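Local coordinates for protein alcohol oxidase (Myceliophthora thermophila, PDB 6F74) that binds flavin-adenine dinucleotide and probably acts as an oxygen-dependent flavoprotein oxidase of the vanillyl-alcohol oxidase type, at residues G228-P232 with Y419-L425; H246-N252 with G348-Y352. All coordinates share one frame; numbering follows the deposited sequence.

Contact 1: residues G228-P232 with Y419-L425; sequences GGGSP and YWAESGL. With FAD (flavin-adenine dinucleotide), chain I.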
loop_
_atom_site.group_PDB
_atom_site.type_symbol
_atom_site.label_atom_id
_atom_site.label_comp_id
_atom_site.label_asym_id
_atom_site.label_seq_id
_atom_site.Cartn_x
_atom_site.Cartn_y
_atom_site.Cartn_z
ATOM N N GLY A 228 0.851 12.268 3.073
ATOM C CA GLY A 228 1.058 10.880 3.470
ATOM C C GLY A 228 -0.204 10.089 3.203
ATOM O O GLY A 228 -1.128 10.577 2.566
ATOM N N GLY A 229 -0.251 8.882 3.734
ATOM C CA GLY A 229 -1.391 8.002 3.594
ATOM C C GLY A 229 -2.531 8.350 4.520
ATOM O O GLY A 229 -2.412 9.113 5.499
ATOM N N GLY A 230 -3.666 7.749 4.205
ATOM C CA GLY A 230 -4.870 7.883 5.020
ATOM C C GLY A 230 -4.728 7.178 6.351
ATOM O O GLY A 230 -5.431 7.526 7.301
ATOM N N SER A 231 -3.817 6.197 6.414
ATOM C CA SER A 231 -3.454 5.531 7.645
ATOM C C SER A 231 -2.028 5.944 8.021
ATOM O O SER A 231 -1.158 5.977 7.151
ATOM C CB SER A 231 -3.510 4.034 7.429
ATOM O OG SER A 231 -4.846 3.637 7.075
ATOM N N PRO A 232 -1.768 6.261 9.309
ATOM C CA PRO A 232 -0.417 6.734 9.649
ATOM C C PRO A 232 0.628 5.677 9.983
ATOM O O PRO A 232 1.787 6.038 10.223
ATOM C CB PRO A 232 -0.655 7.618 10.902
ATOM C CG PRO A 232 -2.140 7.727 11.018
ATOM C CD PRO A 232 -2.668 6.479 10.442
ATOM N N TYR A 419 -7.750 16.262 9.136
ATOM C CA TYR A 419 -7.120 14.985 8.857
ATOM C C TYR A 419 -7.490 13.995 9.936
ATOM O O TYR A 419 -7.910 12.871 9.654
ATOM C CB TYR A 419 -5.591 15.085 8.756
ATOM C CG TYR A 419 -4.958 13.739 8.524
ATOM C CD1 TYR A 419 -4.931 13.167 7.246
ATOM C CD2 TYR A 419 -4.493 12.987 9.580
ATOM C CE1 TYR A 419 -4.391 11.900 7.036
ATOM C CE2 TYR A 419 -3.957 11.725 9.388
ATOM C CZ TYR A 419 -3.908 11.184 8.113
ATOM O OH TYR A 419 -3.398 9.894 7.935
ATOM N N TRP A 420 -7.295 14.410 11.174
ATOM C CA TRP A 420 -7.493 13.506 12.302
ATOM C C TRP A 420 -8.963 13.186 12.562
ATOM O O TRP A 420 -9.277 12.115 13.092
ATOM C CB TRP A 420 -6.810 14.055 13.547
ATOM C CG TRP A 420 -5.274 14.063 13.391
ATOM C CD1 TRP A 420 -4.443 15.155 13.327
ATOM C CD2 TRP A 420 -4.433 12.923 13.254
ATOM N NE1 TRP A 420 -3.136 14.755 13.162
ATOM C CE2 TRP A 420 -3.103 13.388 13.143
ATOM C CE3 TRP A 420 -4.673 11.533 13.247
ATOM C CZ2 TRP A 420 -2.018 12.520 13.008
ATOM C CZ3 TRP A 420 -3.602 10.672 13.118
ATOM C CH2 TRP A 420 -2.282 11.166 13.010
ATOM N N ALA A 421 -9.851 14.101 12.194
ATOM C CA ALA A 421 -11.278 13.887 12.337
ATOM C C ALA A 421 -11.825 12.939 11.267
ATOM O O ALA A 421 -12.609 12.093 11.575
ATOM C CB ALA A 421 -12.002 15.220 12.289
ATOM N N GLU A 422 -11.390 13.107 10.023
ATOM C CA GLU A 422 -11.967 12.419 8.875
ATOM C C GLU A 422 -11.118 11.282 8.329
ATOM O O GLU A 422 -11.599 10.475 7.532
ATOM C CB GLU A 422 -12.203 13.443 7.774
ATOM C CG GLU A 422 -13.098 14.606 8.211
ATOM C CD GLU A 422 -14.570 14.255 8.273
ATOM O OE1 GLU A 422 -14.977 13.141 7.818
ATOM O OE2 GLU A 422 -15.348 15.089 8.778
ATOM N N SER A 423 -9.856 11.213 8.746
ATOM C CA SER A 423 -8.894 10.235 8.209
ATOM C C SER A 423 -7.998 9.785 9.384
ATOM O O SER A 423 -8.472 9.728 10.528
ATOM C CB SER A 423 -8.156 10.833 6.983
ATOM O OG SER A 423 -7.103 10.008 6.473
ATOM N N GLY A 424 -6.730 9.468 9.139
ATOM C CA GLY A 424 -5.839 9.024 10.212
ATOM C C GLY A 424 -6.345 7.695 10.776
ATOM O O GLY A 424 -6.533 7.551 11.981
ATOM N N LEU A 425 -6.588 6.752 9.873
ATOM C CA LEU A 425 -7.249 5.500 10.223
ATOM C C LEU A 425 -6.288 4.485 10.848
ATOM O O LEU A 425 -5.081 4.425 10.506
ATOM C CB LEU A 425 -7.924 4.898 8.984
ATOM C CG LEU A 425 -8.950 5.783 8.255
ATOM C CD1 LEU A 425 -9.492 5.109 7.022
ATOM C CD2 LEU A 425 -10.115 6.219 9.178
HETATM P PA FAD I . 6.905 -2.942 3.920
HETATM O O1A FAD I . 6.135 -4.260 3.936
HETATM O O2A FAD I . 7.858 -2.714 5.051
HETATM O O5B FAD I . 7.663 -2.863 2.537
HETATM C C5B FAD I . 6.923 -2.799 1.350
HETATM C C4B FAD I . 7.856 -3.031 0.175
HETATM O O4B FAD I . 8.776 -1.953 0.163
HETATM C C3B FAD I . 8.700 -4.280 0.228
HETATM O O3B FAD I . 8.984 -4.660 -1.123
HETATM C C2B FAD I . 10.001 -3.829 0.846
HETATM O O2B FAD I . 11.165 -4.535 0.400
HETATM C C1B FAD I . 10.106 -2.414 0.347
HETATM N N9A FAD I . 10.789 -1.463 1.231
HETATM C C8A FAD I . 10.344 -0.999 2.407
HETATM N N7A FAD I . 11.209 -0.109 2.930
HETATM C C5A FAD I . 12.213 0.001 2.066
HETATM C C6A FAD I . 13.441 0.795 2.032
HETATM N N6A FAD I . 13.676 1.622 3.076
HETATM N N1A FAD I . 14.263 0.636 0.961
HETATM C C2A FAD I . 13.955 -0.219 -0.049
HETATM N N3A FAD I . 12.821 -0.966 -0.089
HETATM C C4A FAD I . 11.935 -0.881 0.937
HETATM N N1 FAD I . -1.318 2.844 0.832
HETATM C C2 FAD I . -1.834 4.004 0.365
HETATM O O2 FAD I . -1.463 4.419 -0.763
HETATM N N3 FAD I . -2.708 4.739 1.080
HETATM C C4 FAD I . -3.155 4.355 2.289
HETATM O O4 FAD I . -3.980 5.029 2.941
HETATM C C4X FAD I . -2.656 3.089 2.865
HETATM N N5 FAD I . -3.075 2.648 4.068
HETATM C C5X FAD I . -2.592 1.486 4.574
HETATM C C6 FAD I . -3.021 1.055 5.829
HETATM C C7 FAD I . -2.544 -0.112 6.399
HETATM C C7M FAD I . -3.132 -0.442 7.748
HETATM C C8 FAD I . -1.534 -0.927 5.665
HETATM C C8M FAD I . -0.922 -2.198 6.238
HETATM C C9 FAD I . -1.121 -0.513 4.402
HETATM C C9A FAD I . -1.596 0.671 3.814
HETATM N N10 FAD I . -1.172 1.141 2.541
HETATM C C10 FAD I . -1.692 2.343 2.042
HETATM C "C1'" FAD I . -0.259 0.370 1.664
HETATM C "C2'" FAD I . 1.195 0.706 1.625
HETATM O "O2'" FAD I . 1.350 1.808 0.734
HETATM C "C3'" FAD I . 1.974 -0.485 1.057
HETATM O "O3'" FAD I . 1.648 -1.707 1.743
HETATM C "C4'" FAD I . 3.478 -0.251 1.100
HETATM O "O4'" FAD I . 4.155 -1.384 0.548
HETATM C "C5'" FAD I . 3.955 0.016 2.520
HETATM O "O5'" FAD I . 5.354 0.242 2.538
HETATM P P FAD I . 6.052 -0.169 3.897
HETATM O O1P FAD I . 5.290 0.410 5.057
HETATM O O2P FAD I . 7.503 0.138 3.730
HETATM O O3P FAD I . 5.788 -1.766 3.868
#
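The glycine-rich loop 228-232, part of the FAD site, is gripped by the C-terminal end of helix 415-422 and the turn that follows it, with Y419 and S423 reaching for successive carbonyls. The phenol of Y419 donates to G229 O over 2.7 Å, and this oxygen lies at the edge of the ring, close to its plane. With CG anti to the backbone N (chi1 178°), the ring runs out from the last turn of the helix and delivers its hydroxyl to the loop. G230 O is held twice: L425 N donates to it at 2.9 Å in a nearly straight bond of 165°, while S423 OG donates at 3.1 Å on a lone pair in the carbonyl plane. The amide of the same residue, G230 N, donates to FAD O4 at 3.0 Å, so a single glycine links the helix end to the flavin. P232 adds an apolar contact, its CG standing 3.9 Å from W420 CZ3, and the indole in turn receives the Y419 ring, whose CD2 lies over its face. A phenylalanine in place of Y419 would probably keep the ring packing but leave G229 O without this bond to the helix. Y216 of helix 212-221 also bonds to G229 O and meets the Y419 ring edge-to-face, and W420 NE1 bonds to Q220 of that helix. E422 reaches to R315 and Y412 on strands 311-320 and 403-412, so helix 415-422 bridges the flavin-binding part and the seven-stranded sheet.

Contact 2: residues H246-N252 with G348-Y352; sequences HGPATHN and GVAGY. With FAD (flavin-adenine dinucleotide), chain I.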
loop_
_atom_site.group_PDB
_atom_site.type_symbol
_atom_site.label_atom_id
_atom_site.label_comp_id
_atom_site.label_asym_id
_atom_site.label_seq_id
_atom_site.Cartn_x
_atom_site.Cartn_y
_atom_site.Cartn_z
ATOM N N HIS A 246 -1.255 7.139 -2.128
ATOM C CA HIS A 246 -2.420 8.003 -2.079
ATOM C C HIS A 246 -2.768 8.319 -0.648
ATOM O O HIS A 246 -2.368 7.642 0.274
ATOM C CB HIS A 246 -3.641 7.382 -2.799
ATOM C CG HIS A 246 -4.180 6.167 -2.133
ATOM N ND1 HIS A 246 -5.056 6.226 -1.069
ATOM C CD2 HIS A 246 -3.936 4.857 -2.354
ATOM C CE1 HIS A 246 -5.307 4.997 -0.640
ATOM N NE2 HIS A 246 -4.635 4.147 -1.399
ATOM N N GLY A 247 -3.518 9.397 -0.479
ATOM C CA GLY A 247 -3.957 9.860 0.835
ATOM C C GLY A 247 -4.894 11.034 0.635
ATOM O O GLY A 247 -5.103 11.463 -0.493
ATOM N N PRO A 248 -5.431 11.591 1.714
ATOM C CA PRO A 248 -6.380 12.696 1.575
ATOM C C PRO A 248 -5.907 13.898 0.718
ATOM O O PRO A 248 -6.727 14.488 0.000
ATOM C CB PRO A 248 -6.588 13.126 3.031
ATOM C CG PRO A 248 -6.466 11.859 3.788
ATOM C CD PRO A 248 -5.303 11.152 3.115
ATOM N N ALA A 249 -4.603 14.214 0.790
ATOM C CA ALA A 249 -4.043 15.427 0.202
ATOM C C ALA A 249 -3.437 15.294 -1.215
ATOM O O ALA A 249 -2.943 16.274 -1.753
ATOM C CB ALA A 249 -3.036 16.035 1.172
ATOM N N THR A 250 -3.509 14.114 -1.829
ATOM C CA THR A 250 -2.789 13.870 -3.093
ATOM C C THR A 250 -3.424 14.540 -4.318
ATOM O O THR A 250 -2.704 15.058 -5.166
ATOM C CB THR A 250 -2.550 12.377 -3.385
ATOM O OG1 THR A 250 -3.795 11.661 -3.416
ATOM C CG2 THR A 250 -1.631 11.767 -2.357
ATOM N N HIS A 251 -4.754 14.536 -4.422
ATOM C CA HIS A 251 -5.401 15.320 -5.471
ATOM C C HIS A 251 -4.887 16.769 -5.479
ATOM O O HIS A 251 -4.544 17.329 -6.520
ATOM C CB HIS A 251 -6.924 15.317 -5.300
ATOM C CG HIS A 251 -7.612 16.312 -6.173
ATOM N ND1 HIS A 251 -7.837 16.088 -7.510
ATOM C CD2 HIS A 251 -8.042 17.576 -5.925
ATOM C CE1 HIS A 251 -8.386 17.162 -8.046
ATOM N NE2 HIS A 251 -8.514 18.084 -7.110
ATOM N N ASN A 252 -4.842 17.378 -4.308
ATOM C CA ASN A 252 -4.478 18.794 -4.211
ATOM C C ASN A 252 -3.008 19.060 -4.395
ATOM O O ASN A 252 -2.655 20.084 -4.988
ATOM C CB ASN A 252 -4.989 19.347 -2.893
ATOM C CG ASN A 252 -6.476 19.624 -2.907
ATOM O OD1 ASN A 252 -6.824 20.800 -2.880
ATOM N ND2 ASN A 252 -7.362 18.602 -2.922
ATOM N N GLY A 348 -12.125 19.940 -7.359
ATOM C CA GLY A 348 -11.317 19.872 -6.136
ATOM C C GLY A 348 -11.755 18.918 -5.038
ATOM O O GLY A 348 -11.348 19.055 -3.874
ATOM N N VAL A 349 -12.571 17.927 -5.401
ATOM C CA VAL A 349 -13.064 16.935 -4.465
ATOM C C VAL A 349 -12.154 15.691 -4.505
ATOM O O VAL A 349 -11.711 15.237 -5.578
ATOM C CB VAL A 349 -14.531 16.521 -4.753
ATOM C CG1 VAL A 349 -15.060 15.568 -3.686
ATOM C CG2 VAL A 349 -15.441 17.737 -4.795
ATOM N N ALA A 350 -11.889 15.162 -3.317
ATOM C CA ALA A 350 -11.107 13.943 -3.139
ATOM C C ALA A 350 -11.650 13.148 -1.957
ATOM O O ALA A 350 -12.420 13.669 -1.131
ATOM C CB ALA A 350 -9.637 14.276 -2.933
ATOM N N GLY A 351 -11.216 11.890 -1.866
ATOM C CA GLY A 351 -11.513 11.054 -0.693
ATOM C C GLY A 351 -11.859 9.629 -1.038
ATOM O O GLY A 351 -11.466 9.115 -2.092
ATOM N N TYR A 352 -12.578 8.975 -0.134
ATOM C CA TYR A 352 -12.792 7.549 -0.272
ATOM C C TYR A 352 -14.231 7.165 -0.080
ATOM O O TYR A 352 -14.896 7.647 0.851
ATOM C CB TYR A 352 -11.910 6.770 0.716
ATOM C CG TYR A 352 -10.451 7.141 0.605
ATOM C CD1 TYR A 352 -9.906 8.211 1.362
ATOM C CD2 TYR A 352 -9.614 6.452 -0.235
ATOM C CE1 TYR A 352 -8.574 8.547 1.259
ATOM C CE2 TYR A 352 -8.266 6.784 -0.341
ATOM C CZ TYR A 352 -7.758 7.831 0.413
ATOM O OH TYR A 352 -6.438 8.150 0.321
HETATM P PA FAD I . 6.905 -2.942 3.920
HETATM O O1A FAD I . 6.135 -4.260 3.936
HETATM O O2A FAD I . 7.858 -2.714 5.051
HETATM O O5B FAD I . 7.663 -2.863 2.537
HETATM C C5B FAD I . 6.923 -2.799 1.350
HETATM C C4B FAD I . 7.856 -3.031 0.175
HETATM O O4B FAD I . 8.776 -1.953 0.163
HETATM C C3B FAD I . 8.700 -4.280 0.228
HETATM O O3B FAD I . 8.984 -4.660 -1.123
HETATM C C2B FAD I . 10.001 -3.829 0.846
HETATM O O2B FAD I . 11.165 -4.535 0.400
HETATM C C1B FAD I . 10.106 -2.414 0.347
HETATM N N9A FAD I . 10.789 -1.463 1.231
HETATM C C8A FAD I . 10.344 -0.999 2.407
HETATM N N7A FAD I . 11.209 -0.109 2.930
HETATM C C5A FAD I . 12.213 0.001 2.066
HETATM C C6A FAD I . 13.441 0.795 2.032
HETATM N N6A FAD I . 13.676 1.622 3.076
HETATM N N1A FAD I . 14.263 0.636 0.961
HETATM C C2A FAD I . 13.955 -0.219 -0.049
HETATM N N3A FAD I . 12.821 -0.966 -0.089
HETATM C C4A FAD I . 11.935 -0.881 0.937
HETATM N N1 FAD I . -1.318 2.844 0.832
HETATM C C2 FAD I . -1.834 4.004 0.365
HETATM O O2 FAD I . -1.463 4.419 -0.763
HETATM N N3 FAD I . -2.708 4.739 1.080
HETATM C C4 FAD I . -3.155 4.355 2.289
HETATM O O4 FAD I . -3.980 5.029 2.941
HETATM C C4X FAD I . -2.656 3.089 2.865
HETATM N N5 FAD I . -3.075 2.648 4.068
HETATM C C5X FAD I . -2.592 1.486 4.574
HETATM C C6 FAD I . -3.021 1.055 5.829
HETATM C C7 FAD I . -2.544 -0.112 6.399
HETATM C C7M FAD I . -3.132 -0.442 7.748
HETATM C C8 FAD I . -1.534 -0.927 5.665
HETATM C C8M FAD I . -0.922 -2.198 6.238
HETATM C C9 FAD I . -1.121 -0.513 4.402
HETATM C C9A FAD I . -1.596 0.671 3.814
HETATM N N10 FAD I . -1.172 1.141 2.541
HETATM C C10 FAD I . -1.692 2.343 2.042
HETATM C "C1'" FAD I . -0.259 0.370 1.664
HETATM C "C2'" FAD I . 1.195 0.706 1.625
HETATM O "O2'" FAD I . 1.350 1.808 0.734
HETATM C "C3'" FAD I . 1.974 -0.485 1.057
HETATM O "O3'" FAD I . 1.648 -1.707 1.743
HETATM C "C4'" FAD I . 3.478 -0.251 1.100
HETATM O "O4'" FAD I . 4.155 -1.384 0.548
HETATM C "C5'" FAD I . 3.955 0.016 2.520
HETATM O "O5'" FAD I . 5.354 0.242 2.538
HETATM P P FAD I . 6.052 -0.169 3.897
HETATM O O1P FAD I . 5.290 0.410 5.057
HETATM O O2P FAD I . 7.503 0.138 3.730
HETATM O O3P FAD I . 5.788 -1.766 3.868
#
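The imidazole of H246 has the flavin over one face and the hydroxyl of Y352 at its edge. FAD N3 sits 3.1 Å above the imidazole plane, nearer the border of the ring than its middle, and FAD O2 comes over the same face. In the plane, H246 ND1 and Y352 OH share a hydrogen bond of 2.7 Å. The two rings meet at their borders, turned 53° from each other. The H246 side chain folds back between its own N and carbonyl carbon (chi1 67°), which sets the imidazole alongside the N3–O2 rim of the isoalloxazine, one face turned to it, while the backbone grips that rim: H246 N donates to FAD O2 at 3.1 Å, and FAD N3 donates to H246 O at 3.0 Å. The other imidazole nitrogen of H246, NE2, is hydrogen-bonded to E543, so both ring nitrogens are engaged and the ring is unlikely to turn.

At the start of the strand, G348 CA approaches H251 NE2 to 3.5 Å, and H251 CB packs on A350 CB at 3.7 Å; V349 O lies loosely over the H251 ring, 4.2 Å above its plane, and H251 ND1 is bonded to S474 O. G348, at positive phi, is the C-prime residue of the Schellman motif that ends helix 328-346 and turns the chain into strand 349-356. The contact lies where the FAD-binding domain of a VAO-type flavoprotein meets inner strand 349-356 of the seven-stranded antiparallel sheet, at the pyrimidine end of the flavin site, with Y352 of the sheet bracing H246.

How the contacts relate
Contacts 1 and 2 lie side by side, their centres 11 Å apart, and meet at P248, whose ring packs against both segments of contact 1 where they meet: its CG is 3.3 Å from S423 OG and 3.9 Å from Y419 CE1, while its CD packs 3.8 Å from G230 CA. Both reach the same end of the isoalloxazine. Segment 228-232 supplies a donor to O4, and segment 246-252 meets O2 and N3, so together they address the polar rim of the pyrimidine. Each also ties that rim to the seven-stranded sheet region, contact 1 through helix 415-422 and contact 2 directly through strand 349-356.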